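Local coordinates for 14L protein (Yaba-like disease virus, PDB 4EKX) that probably binds interleukin-18 as a viral decoy and so would keep the cytokine from its receptor, at residues Val19-Arg24 with Ala73-Thr78; Ile9-Lys14 with Glu102-Ser107; Val35-Gly40 with Tyr54-Tyr59; His31-Tyr36 with Asn69-Asp74. The protein carries 2 engineered substitutions. All blocks are in the same frame, centred on the assembly; numbering follows the deposited sequence.

Contact 1 (Val19-Arg24 with Ala73-Thr78); sequences VVLECR and ADLILT
In one sheet of an immunoglobulin-like beta sandwich, the two inner strands 18-26 and 72-78 pair as a regular antiparallel ladder, with Val19, Leu21 and Cys23 set against Leu77, Leu75 and Ala73 as hydrogen-bonded pairs. Two backbone bonds close each pair. At the middle one, Leu21 N gives to Leu75 O and Leu75 N to Leu21 O, both at 2.8 Å. Between them lie the non-hydrogen-bonded pairs Val20-Ile76 and Glu22-Asp74, where Asp74 CA also approaches Leu21 O at 3.2 Å as a CA-H...O contact.

The two faces of this ladder serve different ends. Leu21 CD1 and Leu75 CD2 (4.3 Å apart) lie on the face turned to the opposite sheet, together with Val19, Leu77, Ala73 and Cys23. With its SG anti to the backbone N (chi1 178°), Cys23 forms the disulfide to Cys91 on strand 89-94, and Trp37 packs against it: the cystine-tryptophan core of the immunoglobulin fold. Trp37 NE1 also bonds to Ala73 O, which therefore accepts two donors, the other being Cys23 N.

On the reverse face Val20 and Ile76 run side by side, CG2 of the valine 4.1 Å from CG1 of the isoleucine. Glu22 and Asp74 do likewise, their carboxylate planes 22° apart; Asp74 OD1 rests 3.5 Å from Glu22 CB, while Glu22 OE2 and Asp74 OD2 stay 5.2 Å apart. Arginines and a hydroxyl probably ease this pairing of acids: Arg72 and Tyr59 OH hold Asp74, and Glu22 bridges to its own Arg24 (NH1 to OE1, 3.2 Å) and to Arg24 of the second subunit.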
# COMPACT_ATOMS: atom_id res chain seq x y z
N VAL D 19 -14.76 -3.39 -0.54
CA VAL D 19 -14.27 -2.09 -0.05
C VAL D 19 -13.19 -2.30 1.01
O VAL D 19 -13.38 -3.04 1.96
CB VAL D 19 -15.43 -1.25 0.56
CG1 VAL D 19 -14.91 -0.14 1.45
CG2 VAL D 19 -16.32 -0.68 -0.57
N VAL D 20 -12.06 -1.63 0.84
CA VAL D 20 -10.97 -1.76 1.80
C VAL D 20 -10.66 -0.42 2.45
O VAL D 20 -10.46 0.57 1.74
CB VAL D 20 -9.67 -2.26 1.12
CG1 VAL D 20 -8.54 -2.36 2.15
CG2 VAL D 20 -9.91 -3.60 0.44
N LEU D 21 -10.68 -0.39 3.78
CA LEU D 21 -10.24 0.77 4.54
C LEU D 21 -8.90 0.43 5.13
O LEU D 21 -8.72 -0.65 5.68
CB LEU D 21 -11.22 1.10 5.67
CG LEU D 21 -12.71 0.97 5.29
CD1 LEU D 21 -13.58 1.42 6.46
CD2 LEU D 21 -13.03 1.78 4.03
N GLU D 22 -7.97 1.37 5.02
CA GLU D 22 -6.62 1.15 5.51
C GLU D 22 -6.38 2.01 6.72
O GLU D 22 -6.43 3.24 6.65
CB GLU D 22 -5.60 1.51 4.43
CG GLU D 22 -5.89 0.85 3.08
CD GLU D 22 -5.16 1.54 1.93
OE1 GLU D 22 -4.73 2.69 2.11
OE2 GLU D 22 -5.05 0.93 0.84
N CYS D 23 -6.11 1.36 7.84
CA CYS D 23 -5.74 2.11 9.02
C CYS D 23 -4.26 1.96 9.31
O CYS D 23 -3.75 0.84 9.40
CB CYS D 23 -6.57 1.68 10.22
SG CYS D 23 -6.03 2.62 11.72
N ARG D 24 -3.57 3.09 9.44
CA ARG D 24 -2.15 3.09 9.76
C ARG D 24 -1.93 3.92 11.00
O ARG D 24 -2.47 5.02 11.13
CB ARG D 24 -1.33 3.68 8.60
CG ARG D 24 -1.41 2.88 7.31
CD ARG D 24 -0.65 3.58 6.21
NE ARG D 24 -0.65 2.83 4.95
CZ ARG D 24 -1.56 2.98 3.99
NH1 ARG D 24 -2.54 3.87 4.13
NH2 ARG D 24 -1.47 2.26 2.88
N ALA D 73 -3.77 -1.92 9.93
CA ALA D 73 -4.86 -2.88 9.89
C ALA D 73 -5.82 -2.47 8.79
O ALA D 73 -6.30 -1.33 8.79
CB ALA D 73 -5.58 -2.96 11.23
N ASP D 74 -6.09 -3.37 7.86
CA ASP D 74 -7.10 -3.11 6.84
C ASP D 74 -8.43 -3.75 7.25
O ASP D 74 -8.47 -4.86 7.80
CB ASP D 74 -6.68 -3.63 5.46
CG ASP D 74 -5.49 -2.87 4.87
OD1 ASP D 74 -5.08 -1.83 5.42
OD2 ASP D 74 -4.96 -3.33 3.84
N LEU D 75 -9.52 -3.04 6.96
CA LEU D 75 -10.86 -3.57 7.18
C LEU D 75 -11.51 -3.74 5.81
O LEU D 75 -11.55 -2.81 5.00
CB LEU D 75 -11.66 -2.62 8.07
CG LEU D 75 -13.06 -3.09 8.48
CD1 LEU D 75 -12.99 -4.28 9.43
CD2 LEU D 75 -13.82 -1.93 9.13
N ILE D 76 -11.99 -4.95 5.55
CA ILE D 76 -12.53 -5.28 4.24
C ILE D 76 -14.02 -5.53 4.39
O ILE D 76 -14.44 -6.35 5.21
CB ILE D 76 -11.87 -6.54 3.63
CG1 ILE D 76 -10.36 -6.34 3.47
CG2 ILE D 76 -12.49 -6.89 2.28
CD1 ILE D 76 -9.57 -6.82 4.65
N LEU D 77 -14.81 -4.80 3.61
CA LEU D 77 -16.26 -4.91 3.64
C LEU D 77 -16.73 -5.56 2.36
O LEU D 77 -16.34 -5.15 1.26
CB LEU D 77 -16.93 -3.54 3.76
CG LEU D 77 -16.91 -2.83 5.11
CD1 LEU D 77 -15.49 -2.50 5.52
CD2 LEU D 77 -17.76 -1.57 5.06
N THR D 78 -17.57 -6.58 2.51
CA THR D 78 -18.20 -7.25 1.39
C THR D 78 -19.69 -7.39 1.66
O THR D 78 -20.13 -7.24 2.81
CB THR D 78 -17.60 -8.65 1.17
OG1 THR D 78 -17.57 -9.36 2.42
CG2 THR D 78 -16.19 -8.54 0.61

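Contact 2 (Ile9-Lys14 with Glu102-Ser107)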
# COMPACT_ATOMS: atom_id res chain seq x y z
N ILE D 9 -6.87 6.96 8.73
CA ILE D 9 -7.66 6.05 7.89
C ILE D 9 -7.72 6.52 6.44
O ILE D 9 -8.06 7.67 6.16
CB ILE D 9 -9.12 5.93 8.40
CG1 ILE D 9 -9.19 5.40 9.82
CG2 ILE D 9 -9.97 5.05 7.45
CD1 ILE D 9 -10.60 5.42 10.39
N HIS D 10 -7.37 5.65 5.50
CA HIS D 10 -7.62 5.94 4.10
C HIS D 10 -8.86 5.18 3.66
O HIS D 10 -9.00 3.99 3.95
CB HIS D 10 -6.45 5.54 3.22
CG HIS D 10 -5.34 6.55 3.22
ND1 HIS D 10 -4.56 6.80 4.33
CD2 HIS D 10 -4.90 7.37 2.24
CE1 HIS D 10 -3.67 7.74 4.03
NE2 HIS D 10 -3.86 8.10 2.77
N VAL D 11 -9.75 5.87 2.96
CA VAL D 11 -10.97 5.24 2.46
C VAL D 11 -11.08 5.42 0.95
O VAL D 11 -10.54 6.38 0.39
CB VAL D 11 -12.25 5.82 3.12
CG1 VAL D 11 -12.27 5.49 4.61
CG2 VAL D 11 -12.33 7.32 2.90
N PRO D 12 -11.78 4.49 0.28
CA PRO D 12 -11.97 4.71 -1.16
C PRO D 12 -13.04 5.77 -1.40
O PRO D 12 -14.02 5.85 -0.64
CB PRO D 12 -12.44 3.34 -1.66
CG PRO D 12 -13.17 2.75 -0.48
CD PRO D 12 -12.46 3.28 0.77
N VAL D 13 -12.85 6.59 -2.44
CA VAL D 13 -13.79 7.66 -2.77
C VAL D 13 -15.13 7.14 -3.27
O VAL D 13 -16.12 7.86 -3.27
CB VAL D 13 -13.21 8.63 -3.81
CG1 VAL D 13 -11.95 9.30 -3.26
CG2 VAL D 13 -12.90 7.90 -5.11
N LYS D 14 -15.15 5.89 -3.72
CA LYS D 14 -16.39 5.28 -4.16
C LYS D 14 -16.53 3.86 -3.64
O LYS D 14 -15.54 3.16 -3.43
CB LYS D 14 -16.50 5.29 -5.68
CG LYS D 14 -15.39 4.52 -6.39
CD LYS D 14 -15.50 4.70 -7.90
CE LYS D 14 -14.26 4.20 -8.62
NZ LYS D 14 -14.12 2.72 -8.57
N GLU D 102 -9.48 7.21 15.36
CA GLU D 102 -10.05 7.93 14.25
C GLU D 102 -11.24 7.10 13.76
O GLU D 102 -11.24 5.88 13.89
CB GLU D 102 -9.03 8.11 13.12
CG GLU D 102 -9.53 8.96 11.98
CD GLU D 102 -9.82 10.39 12.41
OE1 GLU D 102 -9.05 10.94 13.23
OE2 GLU D 102 -10.83 10.95 11.94
N SER D 103 -12.24 7.76 13.21
CA SER D 103 -13.43 7.03 12.78
C SER D 103 -13.95 7.56 11.46
O SER D 103 -13.56 8.64 11.02
CB SER D 103 -14.52 7.08 13.86
OG SER D 103 -14.99 8.40 14.05
N VAL D 104 -14.81 6.78 10.84
CA VAL D 104 -15.42 7.17 9.58
C VAL D 104 -16.79 6.51 9.44
O VAL D 104 -17.00 5.40 9.92
CB VAL D 104 -14.52 6.79 8.37
CG1 VAL D 104 -14.30 5.28 8.30
CG2 VAL D 104 -15.12 7.31 7.06
N ILE D 105 -17.71 7.24 8.81
CA ILE D 105 -18.98 6.69 8.40
C ILE D 105 -19.00 6.80 6.88
O ILE D 105 -19.05 7.89 6.32
CB ILE D 105 -20.16 7.47 9.01
CG1 ILE D 105 -20.19 7.25 10.53
CG2 ILE D 105 -21.50 7.07 8.37
CD1 ILE D 105 -21.23 8.08 11.24
N LEU D 106 -18.93 5.65 6.22
CA LEU D 106 -18.75 5.61 4.77
C LEU D 106 -19.79 6.37 3.95
O LEU D 106 -19.43 7.05 2.99
CB LEU D 106 -18.61 4.15 4.29
CG LEU D 106 -17.33 3.54 4.87
CD1 LEU D 106 -17.29 2.03 4.66
CD2 LEU D 106 -16.11 4.22 4.26
N SER D 107 -21.06 6.27 4.32
CA SER D 107 -22.10 6.95 3.54
C SER D 107 -21.83 8.45 3.43
O SER D 107 -22.20 9.09 2.45
CB SER D 107 -23.50 6.70 4.13
OG SER D 107 -23.56 7.13 5.48
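Apolar contacts come first here, and Val11 CG1 takes part in two of them. It meets Val104 CG2 tip to tip at 4.2 Å, and the same methyl lies 4.1 Å from CD2 of Leu106, whose side chain slides past it in the opposite direction. Chi1 of Val11, -65°, sets CG1 anti to the carbonyl carbon, and from there one methyl serves both partners. Leu106 comes from the region where the chain passes from strand 100-104 into helix 106-110, whose Ile109 also packs on Val11 and Val104. Val104 has a second neighbour across the contact: its other methyl, CG1, lies 4.3 Å from Ile9 CD1.

A second kind of contact sets aliphatic carbon against a polar residue. Ile9 crosses Glu102 at a slant. Its CD1 touches Glu102 CG at 4.0 Å and comes to 3.6 Å from the backbone oxygen Glu102 O, so that the glutamate contributes its aliphatic stem and its main chain. Ile9 also packs on Cys91, a half of the disulfide, and Val11 on Leu21.

Backbone bonding between the two segments is absent, and the fold explains why. Strands 6-12 and 100-104 are the outermost strands, within this chain, of the two sheets of the sandwich, 8.5 Å apart between the segment axes and running the same way at 14°. His10, Val11 and Pro12 pair in an antiparallel ladder with a strand of the second subunit, which continues the sheet across the interface.

With no hydrogen bond between its segments, the contact is held by close fit of methyl groups and of the aliphatic stem of Glu102, as expected where two sheets close on an apolar core.

Contact 3 (Val35-Gly40 with Tyr54-Tyr59); sequences VYWIIG and YRERIY
Glu56 OE2 receives the backbone N-H of Trp37 at 2.7 Å, nearly along its own C-O axis, with 154° at the hydrogen. The bond spans the two sheets of the beta sandwich: strands 54-58 and 34-39 face each other with their axes 8.1 Å apart, too far for the backbones to pair. Glu56 bridges the gap because its CG is anti to the backbone N (chi1 -177°) and the chain runs on extended. The same oxygen lies at the edge of the indole, in its plane, 3.4 Å from Trp37 CD1.

The other carboxylate oxygen works through water. One molecule donates to Glu56 OE1 at 3.0 Å and to Trp37 O at 2.6 Å, so the carboxylate takes hold of both the N-H and, indirectly, the carbonyl of a single residue. Beyond the two segments, OE1 also forms a salt bridge with a basic side chain of another protein's chain, which places this inner link just behind a binding surface.

Apolar contacts lie on either side of Glu56 along its strand. Ile58 CD1 reaches Tyr36 CB at 4.3 Å. At Tyr54 a CH-pi contact forms: Ile39 CG2 sits over one ring face, displaced toward the rim, 3.8 Å from CZ.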
# COMPACT_ATOMS: atom_id res chain seq x y z
N VAL D 35 -2.48 -1.23 15.65
CA VAL D 35 -3.80 -0.68 15.34
C VAL D 35 -4.79 -1.80 15.04
O VAL D 35 -4.42 -2.90 14.64
CB VAL D 35 -3.76 0.31 14.16
CG1 VAL D 35 -2.92 1.55 14.51
CG2 VAL D 35 -3.22 -0.37 12.90
N TYR D 36 -6.07 -1.52 15.27
CA TYR D 36 -7.13 -2.46 14.89
C TYR D 36 -8.45 -1.75 14.87
O TYR D 36 -8.57 -0.60 15.33
CB TYR D 36 -7.21 -3.63 15.87
CG TYR D 36 -7.47 -3.19 17.29
CD1 TYR D 36 -6.41 -2.79 18.12
CD2 TYR D 36 -8.77 -3.18 17.81
CE1 TYR D 36 -6.64 -2.39 19.43
CE2 TYR D 36 -9.00 -2.77 19.12
CZ TYR D 36 -7.93 -2.38 19.93
OH TYR D 36 -8.14 -1.98 21.23
N TRP D 37 -9.46 -2.45 14.36
CA TRP D 37 -10.76 -1.85 14.14
C TRP D 37 -11.78 -2.22 15.23
O TRP D 37 -11.74 -3.32 15.80
CB TRP D 37 -11.28 -2.27 12.76
CG TRP D 37 -10.51 -1.60 11.63
CD1 TRP D 37 -9.37 -2.06 11.01
CD2 TRP D 37 -10.83 -0.36 11.01
NE1 TRP D 37 -8.96 -1.16 10.04
CE2 TRP D 37 -9.84 -0.10 10.02
CE3 TRP D 37 -11.85 0.58 11.20
CZ2 TRP D 37 -9.87 1.02 9.21
CZ3 TRP D 37 -11.87 1.72 10.40
CH2 TRP D 37 -10.88 1.93 9.42
N ILE D 38 -12.67 -1.27 15.51
CA ILE D 38 -13.85 -1.50 16.35
C ILE D 38 -15.06 -1.07 15.53
O ILE D 38 -15.09 0.04 14.98
CB ILE D 38 -13.78 -0.70 17.67
CG1 ILE D 38 -12.60 -1.18 18.52
CG2 ILE D 38 -15.12 -0.83 18.43
CD1 ILE D 38 -12.43 -0.44 19.86
N ILE D 39 -16.03 -1.97 15.43
CA ILE D 39 -17.24 -1.76 14.63
C ILE D 39 -18.34 -1.30 15.57
O ILE D 39 -18.75 -2.03 16.47
CB ILE D 39 -17.67 -3.05 13.93
CG1 ILE D 39 -16.49 -3.71 13.22
CG2 ILE D 39 -18.81 -2.78 12.94
CD1 ILE D 39 -15.74 -2.79 12.25
N GLY D 40 -18.80 -0.07 15.36
CA GLY D 40 -19.77 0.53 16.25
C GLY D 40 -19.14 0.83 17.60
O GLY D 40 -17.95 1.14 17.69
N TYR D 54 -17.69 -8.13 7.44
CA TYR D 54 -16.44 -7.48 7.83
C TYR D 54 -15.32 -8.51 7.94
O TYR D 54 -15.51 -9.60 8.47
CB TYR D 54 -16.59 -6.78 9.18
CG TYR D 54 -17.50 -5.57 9.17
CD1 TYR D 54 -17.02 -4.32 8.81
CD2 TYR D 54 -18.84 -5.68 9.54
CE1 TYR D 54 -17.84 -3.20 8.82
CE2 TYR D 54 -19.68 -4.57 9.55
CZ TYR D 54 -19.17 -3.33 9.19
OH TYR D 54 -19.97 -2.22 9.20
N ARG D 55 -14.15 -8.17 7.41
CA ARG D 55 -12.96 -8.97 7.64
C ARG D 55 -11.81 -8.01 7.96
O ARG D 55 -11.71 -6.94 7.39
CB ARG D 55 -12.63 -9.82 6.42
CG ARG D 55 -11.41 -10.71 6.59
CD ARG D 55 -11.26 -11.72 5.46
NE ARG D 55 -11.09 -11.09 4.16
CZ ARG D 55 -9.93 -10.66 3.67
NH1 ARG D 55 -8.82 -10.78 4.39
NH2 ARG D 55 -9.88 -10.10 2.47
N GLU D 56 -10.97 -8.39 8.91
CA GLU D 56 -9.83 -7.55 9.26
C GLU D 56 -8.52 -8.22 8.88
O GLU D 56 -8.35 -9.42 9.08
CB GLU D 56 -9.84 -7.21 10.75
CG GLU D 56 -8.72 -6.28 11.17
CD GLU D 56 -8.80 -5.96 12.64
OE1 GLU D 56 -8.82 -6.92 13.44
OE2 GLU D 56 -8.87 -4.76 13.00
N ARG D 57 -7.60 -7.43 8.36
CA ARG D 57 -6.27 -7.92 8.07
C ARG D 57 -5.28 -7.10 8.87
O ARG D 57 -5.02 -5.94 8.54
CB ARG D 57 -5.97 -7.81 6.58
CG ARG D 57 -4.56 -8.23 6.21
N ILE D 58 -4.74 -7.69 9.93
CA ILE D 58 -3.72 -7.01 10.72
C ILE D 58 -2.35 -7.42 10.20
O ILE D 58 -2.03 -8.60 10.12
CB ILE D 58 -3.85 -7.36 12.21
CG1 ILE D 58 -5.16 -6.77 12.77
CG2 ILE D 58 -2.63 -6.83 12.98
CD1 ILE D 58 -5.49 -7.18 14.20
N TYR D 59 -1.55 -6.42 9.84
CA TYR D 59 -0.24 -6.67 9.27
C TYR D 59 0.78 -7.01 10.35
O TYR D 59 0.98 -6.25 11.30
CB TYR D 59 0.22 -5.45 8.49
CG TYR D 59 -0.54 -5.23 7.20
CD1 TYR D 59 0.06 -5.45 5.97
CD2 TYR D 59 -1.86 -4.81 7.21
CE1 TYR D 59 -0.62 -5.25 4.79
CE2 TYR D 59 -2.56 -4.61 6.04
CZ TYR D 59 -1.93 -4.83 4.83
OH TYR D 59 -2.62 -4.63 3.65
O HOH W 1 -10.91 -5.71 15.30

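Contact 4 (His31-Tyr36 with Asn69-Asp74); sequences HFSYVY and NRPRAD
Val35 and Pro71 cross at about a right angle, CG1 of the valine 4.1 Å from CG of the proline ring. The valine's other methyl does the deeper work. With chi1 at -64°, CG2 takes the crowded position between the backbone N and the carbonyl carbon, and from there it presses on the peptide link that joins Arg72 to Ala73, 3.4 Å from Ala73 N. The proline answers in kind: its CB lies 3.6 Å from Tyr34 CA, so each side chain packs largely on the other segment's main chain. Two residues on, Ala73 repeats the pattern, its CB 3.6 Å from Val35 O. Ser33 OG, hydrogen-bonded to Phe29 O, lies 4.0 Å from Pro71 CD.

Tyr34 and Tyr36 leave on the far side of their strand, where both hydroxyls hydrogen-bond to the backbone of a chain of another protein. Arg72 likewise leaves its own strand on the outer side and forms a salt bridge with Asp74: its NE gives a nearly straight bond, 170° at the hydrogen, to OD1 at 2.9 Å, which lies in the guanidinium plane and is met on its syn side, though somewhat out of the carboxylate plane. A weak second bond joins NH2 to Asp74 OD2, an oxygen that also takes the hydroxyl of Tyr59.

Inward side chains from strand 34-39 and from strand 72-78 with the proline that leads into it, and outward ones turned to charge pairs or to a partner protein: this division is that of an immunoglobulin-like beta sandwich, which here uses the outer side of one sheet for binding.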
# COMPACT_ATOMS: atom_id res chain seq x y z
N HIS D 31 8.37 -1.17 19.52
CA HIS D 31 8.09 -2.58 19.79
C HIS D 31 6.69 -2.80 20.33
O HIS D 31 6.20 -3.94 20.40
CB HIS D 31 9.11 -3.16 20.76
CG HIS D 31 10.51 -3.21 20.23
ND1 HIS D 31 10.89 -4.06 19.21
CD2 HIS D 31 11.62 -2.51 20.57
CE1 HIS D 31 12.17 -3.88 18.94
NE2 HIS D 31 12.64 -2.95 19.76
N PHE D 32 6.03 -1.72 20.71
CA PHE D 32 4.77 -1.84 21.43
C PHE D 32 3.74 -0.89 20.87
O PHE D 32 3.27 0.01 21.56
CB PHE D 32 4.98 -1.54 22.92
CG PHE D 32 5.78 -2.59 23.65
CD1 PHE D 32 5.26 -3.87 23.84
CD2 PHE D 32 7.03 -2.30 24.17
CE1 PHE D 32 5.99 -4.84 24.51
CE2 PHE D 32 7.77 -3.26 24.85
CZ PHE D 32 7.24 -4.54 25.01
N SER D 33 3.39 -1.07 19.60
CA SER D 33 2.30 -0.27 19.04
C SER D 33 1.56 -1.09 18.02
O SER D 33 2.15 -1.87 17.29
CB SER D 33 2.82 1.02 18.42
OG SER D 33 3.79 0.74 17.44
N TYR D 34 0.25 -0.91 17.99
CA TYR D 34 -0.54 -1.65 17.03
C TYR D 34 -1.85 -0.93 16.78
O TYR D 34 -2.25 -0.10 17.58
CB TYR D 34 -0.77 -3.10 17.52
CG TYR D 34 -1.16 -3.30 18.97
CD1 TYR D 34 -0.21 -3.25 19.99
CD2 TYR D 34 -2.49 -3.61 19.32
CE1 TYR D 34 -0.58 -3.46 21.31
CE2 TYR D 34 -2.85 -3.82 20.64
CZ TYR D 34 -1.90 -3.74 21.63
OH TYR D 34 -2.26 -3.96 22.94
N VAL D 35 -2.48 -1.23 15.65
CA VAL D 35 -3.80 -0.68 15.34
C VAL D 35 -4.79 -1.80 15.04
O VAL D 35 -4.42 -2.90 14.64
CB VAL D 35 -3.76 0.31 14.16
CG1 VAL D 35 -2.92 1.55 14.51
CG2 VAL D 35 -3.22 -0.37 12.90
N TYR D 36 -6.07 -1.52 15.27
CA TYR D 36 -7.13 -2.46 14.89
C TYR D 36 -8.45 -1.75 14.87
O TYR D 36 -8.57 -0.60 15.33
CB TYR D 36 -7.21 -3.63 15.87
CG TYR D 36 -7.47 -3.19 17.29
CD1 TYR D 36 -6.41 -2.79 18.12
CD2 TYR D 36 -8.77 -3.18 17.81
CE1 TYR D 36 -6.64 -2.39 19.43
CE2 TYR D 36 -9.00 -2.77 19.12
CZ TYR D 36 -7.93 -2.38 19.93
OH TYR D 36 -8.14 -1.98 21.23
N ASN D 69 7.68 3.12 14.09
CA ASN D 69 6.81 1.98 13.80
C ASN D 69 5.51 2.40 13.11
O ASN D 69 4.85 3.36 13.54
N ARG D 70 5.15 1.69 12.05
CA ARG D 70 3.92 1.97 11.32
C ARG D 70 2.98 0.77 11.28
O ARG D 70 2.86 0.08 10.26
CB ARG D 70 4.20 2.49 9.91
CD ARG D 70 4.28 4.62 8.58
NE ARG D 70 2.85 4.95 8.57
CZ ARG D 70 2.37 6.19 8.64
N PRO D 71 2.30 0.52 12.40
CA PRO D 71 1.32 -0.56 12.42
C PRO D 71 0.19 -0.31 11.42
O PRO D 71 -0.16 0.84 11.15
CB PRO D 71 0.77 -0.51 13.86
CG PRO D 71 1.10 0.86 14.35
CD PRO D 71 2.38 1.24 13.68
N ARG D 72 -0.36 -1.38 10.87
CA ARG D 72 -1.44 -1.26 9.88
C ARG D 72 -2.51 -2.32 10.08
O ARG D 72 -2.21 -3.47 10.38
CB ARG D 72 -0.87 -1.37 8.46
CG ARG D 72 -1.92 -1.20 7.36
CD ARG D 72 -1.28 -1.17 5.98
NE ARG D 72 -2.29 -1.27 4.92
CZ ARG D 72 -2.03 -1.18 3.62
NH1 ARG D 72 -0.79 -0.95 3.21
NH2 ARG D 72 -3.01 -1.30 2.74
N ALA D 73 -3.77 -1.92 9.93
CA ALA D 73 -4.86 -2.88 9.89
C ALA D 73 -5.82 -2.47 8.79
O ALA D 73 -6.30 -1.33 8.79
CB ALA D 73 -5.58 -2.96 11.23
N ASP D 74 -6.09 -3.37 7.86
CA ASP D 74 -7.10 -3.11 6.84
C ASP D 74 -8.43 -3.75 7.25
O ASP D 74 -8.47 -4.86 7.80
CB ASP D 74 -6.68 -3.63 5.46
CG ASP D 74 -5.49 -2.87 4.87
OD1 ASP D 74 -5.08 -1.83 5.42
OD2 ASP D 74 -4.96 -3.33 3.84

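In the fold
Read from the N terminus, the chain opens contact 2 with Ile9-Lys14 and closes it only at Glu102-Ser107, so its loop encloses the other three. Val19-Arg24 opens contact 1, which closes at Ala73-Thr78. Contacts 3 and 4 both start from strand 34-39 and share Val35 and Tyr36; contact 3 closes first, at strand 54-58, within the spans of contacts 1 and 4, and contact 4 at Asn69-Asp74, leading into strand 72-78, where it shares Ala73 and Asp74 with contact 1. Contact 1 joins neighbouring strands within one sheet, whereas contacts 2, 3 and 4 bridge the two sheets. Contacts 2 and 4 lie on opposite sides of the chain's centre, about 19 Å apart between centres, contact 1 touching both.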